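Local coordinates for ABC transporter substrate-binding protein (Vibrio cholerae, PDB 3LKV) that probably serves as the periplasmic substrate-binding component of an ABC transporter and holds a bound phenylalanine, with zinc ions bound elsewhere on the protein, at residues T187-I201 and M212-A226. Numbering follows the deposited sequence.
Sequences TQAIAEKSDVIYALI and MIVAANQAKTPVFGA. With ZN (zinc ion), chain E; PHE (phenylalanine), chain B.
Ile197, Tyr198 and Ala199 lie opposite Val223, Phe224 and Gly225 in parallel strands 196-199 and 223-225. Ile197 N donates to Pro222 O at 2.9 Å. Phe224 N returns to Ile197 O, Ala199 N reaches Phe224 O, and Ala226 N closes the run on Ala199 O.

The tight part lies where Met212 and Thr187 pack between both helices and the sheet face of Ile197 and Ala199. Selenomethionine Met212 extends from its helix with CG opposite the backbone N (chi1 167°). Its SE meets Ala199 CB at 3.8 Å and Ile197 CG2 at 4.0 Å. Val223 CG1 presses on Ala199 CB on the same face. Thr187 CG2 rests on Ala215 CB, while Thr187 OG1 bonds back to Val183.

On the other face, Phe224 CD2 lies in the plane of the Tyr198 ring, at its edge, 3.9 Å from Tyr198 CD1. Helix 126-136 packs here, and Tyr198 OH bonds His129.

The solvent side is at Gln188 and Glu192, yet Ala191 CB meets Ala219 CB at 3.4 Å. The bent Glu192 side chain lies against Ala219. Beside it, Thr221 OG1 binds zinc at 2.2 Å, with Ala191 O, Ser194 O and two waters. Zinc thus ties the turn from Ala191 to Ser194 to Thr221, just ahead of strand 223-225.

At the far end, Ile201 lines the phenylalanine pocket; its CG1 touches Ala226 CB at 3.7 Å. Helix segments 187-191 and 212-218 run the same general way, 28° apart. Strand 196-199, the helices after it and strand 223-225 form a beta-alpha-beta crossover, characteristic of the alpha/beta lobes of periplasmic binding proteins.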
ATOM      1  N   THR A 187      33.189  -2.988  10.830  1.00 24.97           N
ATOM      2  CA  THR A 187      33.519  -1.570  10.899  1.00 25.87           C
ATOM      3  C   THR A 187      34.485  -1.272  12.070  1.00 26.98           C
ATOM      4  O   THR A 187      35.499  -0.591  11.910  1.00 26.25           O
ATOM      5  CB  THR A 187      32.280  -0.747  11.079  1.00 25.28           C
ATOM      6  OG1 THR A 187      31.366  -1.088  10.030  1.00 26.96           O
ATOM      7  CG2 THR A 187      32.595   0.786  11.052  1.00 22.15           C
ATOM      8  N   GLN A 188      34.153  -1.806  13.235  1.00 27.72           N
ATOM      9  CA  GLN A 188      34.998  -1.653  14.413  1.00 28.88           C
ATOM     10  C   GLN A 188      36.403  -2.160  14.159  1.00 28.13           C
ATOM     11  O   GLN A 188      37.358  -1.523  14.554  1.00 28.13           O
ATOM     12  CB  GLN A 188      34.398  -2.412  15.578  1.00 29.66           C
ATOM     13  CG  GLN A 188      35.140  -2.214  16.837  1.00 34.34           C
ATOM     14  CD  GLN A 188      34.692  -3.184  17.892  1.00 38.83           C
ATOM     15  OE1 GLN A 188      34.713  -4.404  17.680  1.00 44.69           O
ATOM     16  NE2 GLN A 188      34.273  -2.663  19.027  1.00 39.85           N
ATOM     17  N   ALA A 189      36.531  -3.306  13.507  1.00 26.90           N
ATOM     18  CA  ALA A 189      37.850  -3.845  13.220  1.00 26.66           C
ATOM     19  C   ALA A 189      38.717  -2.889  12.394  1.00 26.55           C
ATOM     20  O   ALA A 189      39.949  -3.009  12.410  1.00 27.50           O
ATOM     21  CB  ALA A 189      37.752  -5.215  12.496  1.00 25.42           C
ATOM     22  N   ILE A 190      38.121  -1.975  11.643  1.00 25.66           N
ATOM     23  CA  ILE A 190      38.929  -1.163  10.720  1.00 25.86           C
ATOM     24  C   ILE A 190      38.901   0.347  10.933  1.00 24.75           C
ATOM     25  O   ILE A 190      39.687   1.064  10.294  1.00 23.28           O
ATOM     26  CB  ILE A 190      38.541  -1.439   9.222  1.00 26.50           C
ATOM     27  CG1 ILE A 190      37.101  -0.977   8.907  1.00 28.49           C
ATOM     28  CG2 ILE A 190      38.729  -2.896   8.906  1.00 27.88           C
ATOM     29  CD1 ILE A 190      36.781  -0.924   7.365  1.00 32.05           C
ATOM     30  N   ALA A 191      37.998   0.824  11.783  1.00 23.94           N
ATOM     31  CA  ALA A 191      37.721   2.249  11.832  1.00 25.20           C
ATOM     32  C   ALA A 191      38.954   3.038  12.318  1.00 25.59           C
ATOM     33  O   ALA A 191      39.188   4.116  11.831  1.00 25.65           O
ATOM     34  CB  ALA A 191      36.507   2.549  12.704  1.00 24.54           C
ATOM     35  N   GLU A 192      39.765   2.477  13.201  1.00 25.51           N
ATOM     36  CA  GLU A 192      40.929   3.200  13.730  1.00 27.53           C
ATOM     37  C   GLU A 192      42.122   3.201  12.761  1.00 28.91           C
ATOM     38  O   GLU A 192      42.996   4.069  12.853  1.00 30.31           O
ATOM     39  CB  GLU A 192      41.326   2.660  15.124  1.00 26.26           C
ATOM     40  CG  GLU A 192      40.220   2.907  16.261  1.00 25.09           C
ATOM     41  CD  GLU A 192      39.931   4.389  16.558  1.00 24.66           C
ATOM     42  OE1 GLU A 192      40.352   5.319  15.799  1.00 24.05           O
ATOM     43  OE2 GLU A 192      39.274   4.653  17.585  1.00 26.33           O
ATOM     44  N   LYS A 193      42.157   2.252  11.831  1.00 29.01           N
ATOM     45  CA  LYS A 193      43.169   2.267  10.758  1.00 29.36           C
ATOM     46  C   LYS A 193      42.688   3.067   9.538  1.00 28.43           C
ATOM     47  O   LYS A 193      43.395   3.143   8.548  1.00 28.41           O
ATOM     48  CB  LYS A 193      43.493   0.831  10.278  1.00 31.02           C
ATOM     49  CG  LYS A 193      44.013  -0.188  11.347  1.00 33.65           C
ATOM     50  CD  LYS A 193      43.334  -1.565  11.139  1.00 37.54           C
ATOM     51  CE  LYS A 193      44.241  -2.768  11.433  1.00 40.65           C
ATOM     52  NZ  LYS A 193      44.594  -2.969  12.864  1.00 40.63           N
ATOM     53  N   SER A 194      41.515   3.691   9.595  1.00 27.36           N
ATOM     54  CA  SER A 194      40.991   4.375   8.427  1.00 27.46           C
ATOM     55  C   SER A 194      40.806   5.832   8.697  1.00 27.31           C
ATOM     56  O   SER A 194      40.412   6.188   9.767  1.00 28.45           O
ATOM     57  CB  SER A 194      39.656   3.762   8.042  1.00 27.14           C
ATOM     58  OG  SER A 194      39.817   2.382   7.822  1.00 27.24           O
ATOM     59  N   ASP A 195      41.073   6.690   7.736  1.00 27.66           N
ATOM     60  CA  ASP A 195      40.734   8.104   7.921  1.00 28.62           C
ATOM     61  C   ASP A 195      39.288   8.344   7.622  1.00 27.44           C
ATOM     62  O   ASP A 195      38.733   9.319   8.089  1.00 28.40           O
ATOM     63  CB  ASP A 195      41.622   9.018   7.067  1.00 29.66           C
ATOM     64  CG  ASP A 195      43.110   8.899   7.444  1.00 32.24           C
ATOM     65  OD1 ASP A 195      43.400   9.112   8.622  1.00 36.45           O
ATOM     66  OD2 ASP A 195      43.965   8.565   6.585  1.00 36.00           O
ATOM     67  N   VAL A 196      38.661   7.458   6.850  1.00 26.36           N
ATOM     68  CA  VAL A 196      37.240   7.598   6.511  1.00 25.13           C
ATOM     69  C   VAL A 196      36.740   6.238   6.095  1.00 25.06           C
ATOM     70  O   VAL A 196      37.510   5.451   5.569  1.00 25.67           O
ATOM     71  CB  VAL A 196      37.028   8.629   5.384  1.00 25.18           C
ATOM     72  CG1 VAL A 196      37.863   8.276   4.124  1.00 26.20           C
ATOM     73  CG2 VAL A 196      35.549   8.803   5.060  1.00 24.07           C
ATOM     74  N   ILE A 197      35.479   5.937   6.364  1.00 24.56           N
ATOM     75  CA  ILE A 197      34.878   4.712   5.900  1.00 24.27           C
ATOM     76  C   ILE A 197      34.014   5.059   4.668  1.00 23.99           C
ATOM     77  O   ILE A 197      33.198   6.020   4.701  1.00 23.74           O
ATOM     78  CB  ILE A 197      33.966   4.109   6.940  1.00 24.46           C
ATOM     79  CG1 ILE A 197      34.680   3.922   8.307  1.00 27.50           C
ATOM     80  CG2 ILE A 197      33.387   2.835   6.414  1.00 22.37           C
ATOM     81  CD1 ILE A 197      35.741   2.920   8.294  1.00 27.54           C
ATOM     82  N   TYR A 198      34.217   4.304   3.605  1.00 22.56           N
ATOM     83  CA  TYR A 198      33.418   4.412   2.419  1.00 23.12           C
ATOM     84  C   TYR A 198      32.292   3.414   2.542  1.00 23.18           C
ATOM     85  O   TYR A 198      32.499   2.215   2.488  1.00 22.33           O
ATOM     86  CB  TYR A 198      34.263   4.099   1.181  1.00 23.85           C
ATOM     87  CG  TYR A 198      33.509   4.127  -0.155  1.00 25.80           C
ATOM     88  CD1 TYR A 198      32.745   5.209  -0.513  1.00 24.50           C
ATOM     89  CD2 TYR A 198      33.612   3.085  -1.062  1.00 26.40           C
ATOM     90  CE1 TYR A 198      32.104   5.271  -1.722  1.00 27.25           C
ATOM     91  CE2 TYR A 198      32.959   3.136  -2.314  1.00 27.89           C
ATOM     92  CZ  TYR A 198      32.205   4.232  -2.636  1.00 26.16           C
ATOM     93  OH  TYR A 198      31.524   4.298  -3.826  1.00 25.97           O
ATOM     94  N   ALA A 199      31.082   3.920   2.722  1.00 22.93           N
ATOM     95  CA  ALA A 199      29.923   3.056   2.848  1.00 22.81           C
ATOM     96  C   ALA A 199      29.415   2.839   1.406  1.00 22.94           C
ATOM     97  O   ALA A 199      28.830   3.728   0.806  1.00 22.90           O
ATOM     98  CB  ALA A 199      28.838   3.719   3.749  1.00 22.20           C
ATOM     99  N   LEU A 200      29.684   1.682   0.837  1.00 23.13           N
ATOM    100  CA  LEU A 200      29.341   1.489  -0.551  1.00 24.02           C
ATOM    101  C   LEU A 200      27.915   0.965  -0.787  1.00 24.00           C
ATOM    102  O   LEU A 200      27.139   0.698   0.147  1.00 22.54           O
ATOM    103  CB  LEU A 200      30.402   0.647  -1.274  1.00 25.24           C
ATOM    104  CG  LEU A 200      30.854  -0.670  -0.751  1.00 25.87           C
ATOM    105  CD1 LEU A 200      29.671  -1.412  -0.512  1.00 24.94           C
ATOM    106  CD2 LEU A 200      31.739  -1.381  -1.756  1.00 28.31           C
ATOM    107  N   ILE A 201      27.593   0.887  -2.074  1.00 24.05           N
ATOM    108  CA  ILE A 201      26.336   0.334  -2.578  1.00 23.03           C
ATOM    109  C   ILE A 201      26.360  -1.184  -2.428  1.00 23.24           C
ATOM    110  O   ILE A 201      26.615  -1.961  -3.388  1.00 22.78           O
ATOM    111  CB  ILE A 201      26.092   0.808  -4.020  1.00 22.64           C
ATOM    112  CG1 ILE A 201      26.037   2.330  -4.040  1.00 21.34           C
ATOM    113  CG2 ILE A 201      24.774   0.191  -4.673  1.00 19.81           C
ATOM    114  CD1 ILE A 201      24.951   2.969  -3.115  1.00 22.11           C
HETATM  115  N   MSE A 212      27.081   0.503  11.475  1.00 26.94           N
HETATM  116  CA  MSE A 212      28.341   0.986  10.936  1.00 27.28           C
HETATM  117  C   MSE A 212      28.659   2.363  11.530  1.00 27.33           C
HETATM  118  O   MSE A 212      29.783   2.644  11.897  1.00 25.94           O
HETATM  119  CB  MSE A 212      28.332   1.050   9.422  1.00 27.24           C
HETATM  120  CG  MSE A 212      29.476   1.816   8.823  1.00 27.65           C
HETATM  121 SE   MSE A 212      29.525   1.717   6.860  0.75 33.27          SE
HETATM  122  CE  MSE A 212      30.376  -0.086   6.726  1.00 26.38           C
ATOM    123  N   ILE A 213      27.654   3.204  11.626  1.00 27.88           N
ATOM    124  CA  ILE A 213      27.877   4.574  12.025  1.00 28.99           C
ATOM    125  C   ILE A 213      28.154   4.640  13.532  1.00 29.20           C
ATOM    126  O   ILE A 213      28.959   5.462  13.975  1.00 29.37           O
ATOM    127  CB  ILE A 213      26.727   5.509  11.529  1.00 29.26           C
ATOM    128  CG1 ILE A 213      26.993   5.790  10.049  1.00 29.48           C
ATOM    129  CG2 ILE A 213      26.658   6.823  12.334  1.00 30.18           C
ATOM    130  CD1 ILE A 213      25.900   6.381   9.304  1.00 29.99           C
ATOM    131  N   VAL A 214      27.560   3.723  14.286  1.00 28.52           N
ATOM    132  CA  VAL A 214      27.809   3.682  15.707  1.00 28.55           C
ATOM    133  C   VAL A 214      29.288   3.364  15.927  1.00 27.84           C
ATOM    134  O   VAL A 214      29.943   4.064  16.671  1.00 27.40           O
ATOM    135  CB  VAL A 214      26.890   2.663  16.461  1.00 28.93           C
ATOM    136  CG1 VAL A 214      27.433   2.370  17.926  1.00 30.34           C
ATOM    137  CG2 VAL A 214      25.466   3.202  16.534  1.00 28.24           C
ATOM    138  N   ALA A 215      29.795   2.338  15.253  1.00 26.50           N
ATOM    139  CA  ALA A 215      31.202   1.980  15.333  1.00 26.82           C
ATOM    140  C   ALA A 215      32.128   3.120  14.824  1.00 27.36           C
ATOM    141  O   ALA A 215      33.166   3.388  15.451  1.00 27.03           O
ATOM    142  CB  ALA A 215      31.502   0.646  14.574  1.00 24.90           C
ATOM    143  N   ALA A 216      31.787   3.746  13.697  1.00 26.22           N
ATOM    144  CA  ALA A 216      32.637   4.805  13.163  1.00 26.33           C
ATOM    145  C   ALA A 216      32.693   5.994  14.121  1.00 26.85           C
ATOM    146  O   ALA A 216      33.790   6.525  14.402  1.00 24.89           O
ATOM    147  CB  ALA A 216      32.142   5.258  11.795  1.00 26.44           C
ATOM    148  N   ASN A 217      31.511   6.417  14.587  1.00 26.65           N
ATOM    149  CA  ASN A 217      31.424   7.477  15.545  1.00 28.69           C
ATOM    150  C   ASN A 217      32.247   7.191  16.806  1.00 28.38           C
ATOM    151  O   ASN A 217      32.890   8.048  17.324  1.00 28.20           O
ATOM    152  CB  ASN A 217      29.973   7.792  15.913  1.00 28.90           C
ATOM    153  CG  ASN A 217      29.261   8.570  14.839  1.00 30.39           C
ATOM    154  OD1 ASN A 217      29.866   9.087  13.920  1.00 30.70           O
ATOM    155  ND2 ASN A 217      27.962   8.670  14.968  1.00 31.31           N
ATOM    156  N   GLN A 218      32.256   5.961  17.243  1.00 29.35           N
ATOM    157  CA  GLN A 218      33.012   5.572  18.409  1.00 31.01           C
ATOM    158  C   GLN A 218      34.511   5.684  18.169  1.00 30.00           C
ATOM    159  O   GLN A 218      35.235   6.062  19.059  1.00 28.23           O
ATOM    160  CB  GLN A 218      32.629   4.142  18.742  1.00 32.18           C
ATOM    161  CG  GLN A 218      32.980   3.662  20.116  1.00 39.02           C
ATOM    162  CD  GLN A 218      32.322   2.266  20.405  1.00 48.64           C
ATOM    163  OE1 GLN A 218      31.283   1.863  19.782  1.00 47.22           O
ATOM    164  NE2 GLN A 218      32.931   1.529  21.367  1.00 53.09           N
ATOM    165  N   ALA A 219      34.968   5.359  16.947  1.00 29.05           N
ATOM    166  CA  ALA A 219      36.358   5.599  16.535  1.00 28.36           C
ATOM    167  C   ALA A 219      36.632   7.027  16.034  1.00 27.45           C
ATOM    168  O   ALA A 219      37.732   7.352  15.654  1.00 29.63           O
ATOM    169  CB  ALA A 219      36.783   4.547  15.476  1.00 26.94           C
ATOM    170  N   LYS A 220      35.618   7.877  16.064  1.00 27.61           N
ATOM    171  CA  LYS A 220      35.694   9.235  15.579  1.00 28.17           C
ATOM    172  C   LYS A 220      36.186   9.257  14.151  1.00 27.31           C
ATOM    173  O   LYS A 220      37.018  10.054  13.797  1.00 27.40           O
ATOM    174  CB  LYS A 220      36.621  10.057  16.481  1.00 30.13           C
ATOM    175  CG  LYS A 220      36.151  10.042  17.969  1.00 33.68           C
ATOM    176  CD  LYS A 220      37.285  10.051  18.970  1.00 36.14           C
ATOM    177  CE  LYS A 220      37.120  11.157  20.012  1.00 36.05           C
ATOM    178  NZ  LYS A 220      36.027  10.894  20.985  1.00 34.47           N
ATOM    179  N   THR A 221      35.683   8.332  13.342  1.00 26.55           N
ATOM    180  CA  THR A 221      36.036   8.234  11.945  1.00 25.87           C
ATOM    181  C   THR A 221      34.790   8.615  11.125  1.00 24.84           C
ATOM    182  O   THR A 221      33.705   8.142  11.428  1.00 24.33           O
ATOM    183  CB  THR A 221      36.447   6.826  11.677  1.00 26.14           C
ATOM    184  OG1 THR A 221      37.620   6.600  12.450  1.00 28.51           O
ATOM    185  CG2 THR A 221      36.687   6.536  10.158  1.00 23.92           C
ATOM    186  N   PRO A 222      34.938   9.514  10.147  1.00 24.00           N
ATOM    187  CA  PRO A 222      33.815   9.893   9.313  1.00 23.67           C
ATOM    188  C   PRO A 222      33.468   8.786   8.343  1.00 23.81           C
ATOM    189  O   PRO A 222      34.342   8.003   8.020  1.00 24.32           O
ATOM    190  CB  PRO A 222      34.341  11.061   8.538  1.00 23.13           C
ATOM    191  CG  PRO A 222      35.844  10.961   8.626  1.00 25.37           C
ATOM    192  CD  PRO A 222      36.110  10.383   9.938  1.00 25.05           C
ATOM    193  N   VAL A 223      32.214   8.733   7.914  1.00 23.83           N
ATOM    194  CA  VAL A 223      31.730   7.825   6.875  1.00 23.53           C
ATOM    195  C   VAL A 223      31.286   8.668   5.681  1.00 24.17           C
ATOM    196  O   VAL A 223      30.542   9.619   5.848  1.00 24.31           O
ATOM    197  CB  VAL A 223      30.541   7.006   7.438  1.00 23.37           C
ATOM    198  CG1 VAL A 223      29.867   6.108   6.371  1.00 22.85           C
ATOM    199  CG2 VAL A 223      31.010   6.209   8.604  1.00 23.70           C
ATOM    200  N   PHE A 224      31.775   8.336   4.492  1.00 24.56           N
ATOM    201  CA  PHE A 224      31.303   8.923   3.250  1.00 24.38           C
ATOM    202  C   PHE A 224      30.363   7.906   2.610  1.00 24.77           C
ATOM    203  O   PHE A 224      30.717   6.732   2.487  1.00 24.87           O
ATOM    204  CB  PHE A 224      32.450   9.203   2.276  1.00 25.24           C
ATOM    205  CG  PHE A 224      31.985   9.765   0.982  1.00 25.04           C
ATOM    206  CD1 PHE A 224      31.776  11.111   0.842  1.00 29.11           C
ATOM    207  CD2 PHE A 224      31.647   8.934  -0.051  1.00 28.53           C
ATOM    208  CE1 PHE A 224      31.249  11.628  -0.337  1.00 30.48           C
ATOM    209  CE2 PHE A 224      31.124   9.429  -1.244  1.00 29.86           C
ATOM    210  CZ  PHE A 224      30.925  10.775  -1.394  1.00 29.80           C
ATOM    211  N   GLY A 225      29.181   8.366   2.206  1.00 24.21           N
ATOM    212  CA  GLY A 225      28.151   7.492   1.691  1.00 24.41           C
ATOM    213  C   GLY A 225      28.001   7.487   0.175  1.00 24.00           C
ATOM    214  O   GLY A 225      27.997   8.530  -0.475  1.00 24.47           O
ATOM    215  N   ALA A 226      27.803   6.319  -0.394  1.00 23.84           N
ATOM    216  CA  ALA A 226      27.538   6.216  -1.846  1.00 23.36           C
ATOM    217  C   ALA A 226      26.038   6.398  -2.117  1.00 23.27           C
ATOM    218  O   ALA A 226      25.586   6.422  -3.274  1.00 25.26           O
ATOM    219  CB  ALA A 226      28.071   4.861  -2.362  1.00 23.31           C
TER
HETATM  220 ZN    ZN E 403      39.760   6.356  11.810  0.50 64.70          ZN
HETATM  221  N   PHE B 601      22.935  -1.496  -6.417  1.00 25.13           N
HETATM  222  CA  PHE B 601      22.687  -2.488  -5.295  1.00 25.84           C
HETATM  223  C   PHE B 601      22.647  -3.918  -5.898  1.00 26.17           C
HETATM  224  O   PHE B 601      23.171  -4.080  -7.038  1.00 26.52           O
HETATM  225  CB  PHE B 601      21.427  -2.142  -4.488  1.00 24.95           C
HETATM  226  CG  PHE B 601      21.632  -0.982  -3.517  1.00 29.64           C
HETATM  227  CD1 PHE B 601      22.393  -1.159  -2.347  1.00 31.16           C
HETATM  228  CD2 PHE B 601      21.102   0.264  -3.770  1.00 29.40           C
HETATM  229  CE1 PHE B 601      22.611  -0.129  -1.490  1.00 34.33           C
HETATM  230  CE2 PHE B 601      21.306   1.300  -2.911  1.00 29.61           C
HETATM  231  CZ  PHE B 601      22.062   1.136  -1.769  1.00 31.20           C
HETATM  232  OXT PHE B 601      22.163  -4.909  -5.306  1.00 26.45           O
HETATM  233  O   HOH W   1      41.742   6.741  13.245  1.00 30.86           O
HETATM  234  O   HOH W   2      39.621   8.662  11.666  1.00 39.63           O